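PDB 4TXD: Csc2, which probably binds RNA as a Cas7-family protein of the type I-D CRISPR system, and carries a zinc ion. Local coordinates for residues 132-140 against 179-187. Numbering follows the deposited sequence.
Sequences AKDLGFKKV and TEQHNEKFG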
loop_
_atom_site.group_PDB
_atom_site.type_symbol
_atom_site.label_atom_id
_atom_site.label_comp_id
_atom_site.label_asym_id
_atom_site.label_seq_id
_atom_site.Cartn_x
_atom_site.Cartn_y
_atom_site.Cartn_z
ATOM N N ALA A 132 14.720 19.321 -0.284
ATOM C CA ALA A 132 13.349 19.609 -0.610
ATOM C C ALA A 132 13.075 21.096 -0.664
ATOM O O ALA A 132 12.363 21.549 -1.492
ATOM C CB ALA A 132 12.424 18.934 0.367
ATOM N N LYS A 133 13.652 21.838 0.260
ATOM C CA LYS A 133 13.539 23.280 0.262
ATOM C C LYS A 133 14.106 23.875 -1.016
ATOM O O LYS A 133 13.509 24.703 -1.623
ATOM C CB LYS A 133 14.267 23.868 1.455
ATOM C CG LYS A 133 14.091 25.360 1.585
ATOM C CD LYS A 133 14.478 25.893 2.947
ATOM C CE LYS A 133 14.360 27.407 3.003
ATOM N NZ LYS A 133 15.382 28.017 3.883
ATOM N N ASP A 134 15.286 23.427 -1.383
ATOM C CA ASP A 134 15.927 23.861 -2.625
ATOM C C ASP A 134 15.067 23.545 -3.845
ATOM O O ASP A 134 15.154 24.218 -4.866
ATOM C CB ASP A 134 17.296 23.194 -2.808
ATOM C CG ASP A 134 18.320 23.620 -1.756
ATOM O OD1 ASP A 134 18.079 24.606 -1.026
ATOM O OD2 ASP A 134 19.379 22.959 -1.669
ATOM N N LEU A 135 14.233 22.536 -3.746
ATOM C CA LEU A 135 13.427 22.113 -4.871
ATOM C C LEU A 135 12.091 22.808 -4.909
ATOM O O LEU A 135 11.270 22.513 -5.723
ATOM C CB LEU A 135 13.204 20.619 -4.819
ATOM C CG LEU A 135 14.392 19.739 -5.100
ATOM C CD1 LEU A 135 14.085 18.319 -4.695
ATOM C CD2 LEU A 135 14.780 19.811 -6.545
ATOM N N GLY A 136 11.897 23.725 -3.995
ATOM C CA GLY A 136 10.710 24.548 -3.996
ATOM C C GLY A 136 9.631 24.141 -3.013
ATOM O O GLY A 136 8.651 24.860 -2.839
ATOM N N PHE A 137 9.791 23.001 -2.365
ATOM C CA PHE A 137 8.777 22.537 -1.453
ATOM C C PHE A 137 8.609 23.422 -0.221
ATOM O O PHE A 137 9.551 23.943 0.284
ATOM C CB PHE A 137 9.023 21.087 -1.078
ATOM C CG PHE A 137 8.846 20.134 -2.210
ATOM C CD1 PHE A 137 7.608 19.647 -2.525
ATOM C CD2 PHE A 137 9.904 19.729 -2.941
ATOM C CE1 PHE A 137 7.445 18.796 -3.562
ATOM C CE2 PHE A 137 9.743 18.869 -3.967
ATOM C CZ PHE A 137 8.511 18.396 -4.282
ATOM N N LYS A 138 7.385 23.551 0.241
ATOM C CA LYS A 138 7.046 24.498 1.294
ATOM C C LYS A 138 6.966 23.858 2.675
ATOM O O LYS A 138 7.276 24.504 3.670
ATOM C CB LYS A 138 5.714 25.183 0.971
ATOM C CG LYS A 138 5.809 26.168 -0.183
ATOM C CD LYS A 138 4.492 26.901 -0.392
ATOM C CE LYS A 138 4.598 27.880 -1.539
ATOM N NZ LYS A 138 3.293 28.537 -1.808
ATOM N N LYS A 139 6.559 22.613 2.747
ATOM C CA LYS A 139 6.472 21.954 4.030
ATOM C C LYS A 139 7.822 21.435 4.478
ATOM O O LYS A 139 8.061 20.267 4.476
ATOM C CB LYS A 139 5.452 20.845 3.967
ATOM C CG LYS A 139 4.046 21.357 4.150
ATOM C CD LYS A 139 3.462 22.036 2.925
ATOM C CE LYS A 139 2.021 22.470 3.140
ATOM N NZ LYS A 139 1.057 21.380 2.911
ATOM N N VAL A 140 8.702 22.342 4.841
ATOM C CA VAL A 140 10.055 21.966 5.124
ATOM C C VAL A 140 10.542 22.339 6.519
ATOM O O VAL A 140 11.640 22.794 6.672
ATOM C CB VAL A 140 10.998 22.504 4.053
ATOM C CG1 VAL A 140 10.682 21.845 2.730
ATOM C CG2 VAL A 140 10.841 23.983 3.925
ATOM N N THR A 179 -0.114 21.277 -5.529
ATOM C CA THR A 179 -0.386 22.604 -6.071
ATOM C C THR A 179 0.675 23.583 -5.588
ATOM O O THR A 179 1.687 23.186 -4.992
ATOM C CB THR A 179 -1.766 23.149 -5.643
ATOM O OG1 THR A 179 -1.758 23.407 -4.233
ATOM C CG2 THR A 179 -2.895 22.184 -5.993
ATOM N N GLU A 180 0.423 24.869 -5.814
ATOM C CA GLU A 180 1.321 25.912 -5.341
ATOM C C GLU A 180 1.395 25.933 -3.809
ATOM O O GLU A 180 2.332 26.478 -3.233
ATOM C CB GLU A 180 0.879 27.281 -5.864
ATOM C CG GLU A 180 1.925 28.365 -5.689
ATOM C CD GLU A 180 1.430 29.723 -6.150
ATOM O OE1 GLU A 180 0.262 29.813 -6.596
ATOM O OE2 GLU A 180 2.212 30.696 -6.072
ATOM N N GLN A 181 0.407 25.347 -3.149
ATOM C CA GLN A 181 0.459 25.234 -1.692
ATOM C C GLN A 181 1.591 24.317 -1.232
ATOM O O GLN A 181 2.124 24.470 -0.130
ATOM C CB GLN A 181 -0.880 24.739 -1.156
ATOM C CG GLN A 181 -2.008 25.714 -1.419
ATOM C CD GLN A 181 -3.120 25.610 -0.396
ATOM O OE1 GLN A 181 -2.891 25.213 0.747
ATOM N NE2 GLN A 181 -4.333 25.969 -0.801
ATOM N N HIS A 182 1.987 23.383 -2.088
ATOM C CA HIS A 182 3.015 22.419 -1.719
ATOM C C HIS A 182 4.385 22.831 -2.196
ATOM O O HIS A 182 5.387 22.555 -1.546
ATOM C CB HIS A 182 2.657 21.037 -2.271
ATOM C CG HIS A 182 1.285 20.594 -1.878
ATOM N ND1 HIS A 182 0.170 20.880 -2.633
ATOM C CD2 HIS A 182 0.841 19.943 -0.776
ATOM C CE1 HIS A 182 -0.904 20.399 -2.027
ATOM N NE2 HIS A 182 -0.523 19.829 -0.897
ATOM N N ASN A 183 4.427 23.488 -3.345
ATOM C CA ASN A 183 5.691 23.821 -3.957
ATOM C C ASN A 183 5.556 25.173 -4.656
ATOM O O ASN A 183 4.632 25.385 -5.445
ATOM C CB ASN A 183 6.122 22.715 -4.936
ATOM C CG ASN A 183 7.537 22.896 -5.433
ATOM O OD1 ASN A 183 7.874 23.933 -5.998
ATOM N ND2 ASN A 183 8.388 21.887 -5.210
ATOM N N GLU A 184 6.476 26.085 -4.352
ATOM C CA GLU A 184 6.411 27.455 -4.857
ATOM C C GLU A 184 6.619 27.524 -6.368
ATOM O O GLU A 184 6.283 28.530 -6.991
ATOM C CB GLU A 184 7.452 28.339 -4.146
ATOM C CG GLU A 184 8.889 27.926 -4.434
ATOM C CD GLU A 184 9.913 28.766 -3.688
ATOM O OE1 GLU A 184 9.518 29.557 -2.805
ATOM O OE2 GLU A 184 11.117 28.632 -3.991
ATOM N N LYS A 185 7.172 26.462 -6.953
ATOM C CA LYS A 185 7.338 26.390 -8.403
ATOM C C LYS A 185 6.056 25.981 -9.144
ATOM O O LYS A 185 6.044 25.943 -10.381
ATOM C CB LYS A 185 8.455 25.415 -8.765
ATOM C CG LYS A 185 9.829 25.743 -8.157
ATOM C CD LYS A 185 10.799 24.601 -8.431
ATOM C CE LYS A 185 12.163 24.837 -7.802
ATOM N NZ LYS A 185 12.901 25.946 -8.465
ATOM N N PHE A 186 4.982 25.685 -8.410
ATOM C CA PHE A 186 3.759 25.167 -9.040
ATOM C C PHE A 186 2.675 26.233 -9.210
ATOM O O PHE A 186 1.490 25.917 -9.260
ATOM C CB PHE A 186 3.186 23.982 -8.241
ATOM C CG PHE A 186 4.064 22.743 -8.255
ATOM C CD1 PHE A 186 5.217 22.692 -9.015
ATOM C CD2 PHE A 186 3.725 21.635 -7.495
ATOM C CE1 PHE A 186 6.016 21.565 -9.028
ATOM C CE2 PHE A 186 4.520 20.508 -7.492
ATOM C CZ PHE A 186 5.670 20.469 -8.260
ATOM N N GLY A 187 3.071 27.499 -9.281
ATOM C CA GLY A 187 2.101 28.560 -9.523
ATOM C C GLY A 187 1.356 28.330 -10.830
ATOM O O GLY A 187 1.974 28.084 -11.865
HETATM O O HOH W 1 4.160 30.405 -3.496
HETATM O O HOH W 2 5.848 20.815 0.653
#
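ND2 of N183 sits over the centre of one face of the F137 ring, 3.3 Å above its plane, with the amide steeply inclined to the ring (74°). With chi1 at -170°, CG of N183 points opposite the backbone N, which carries the amide to the G136 peptide, where CG is 3.4 Å from G136 C. There ND2 donates to L135 O at 3.0 Å, with an N-H...O angle of 164°; the acceptor lies in the amide plane, although the donor sits above the plane of the carbonyl. The other end of the amide is used too, OD1 accepting from K185 N in an Asx turn, so both ends fix its rotation. An alanine here would remove the amide and take ND2 from over the F137 ring, and would probably leave L135 O without this donor and K185 N without its Asx-turn acceptor. The backbones of F137 and N183 form a single bridge, flanked by the backbone hydrogen bonds from E184 N to G136 O and from K138 N to H182 O, each 2.9 Å. G136, just past helix 118-134, closes its end in a Schellman motif with positive phi; a CB modelled there would press on L135 O and come within 2.4 Å of N183 OD1. K138, extended beyond CG, passes alongside the Q181 carbonyl and delivers NZ to E180 O at 2.7 Å; NZ also donates to a water that reaches E180 OE2. A second water bridges K139 N and H182 O. K139 NZ hydrogen-bonds M164 O, and the K139 side chain touches the zinc ligand D165. The contact thus joins the turn leaving helix 118-134 to the loop between strands 176-178 and 191-193, while helix 343-365 touches L135 through E356, F137 through M358 and K185 through V359.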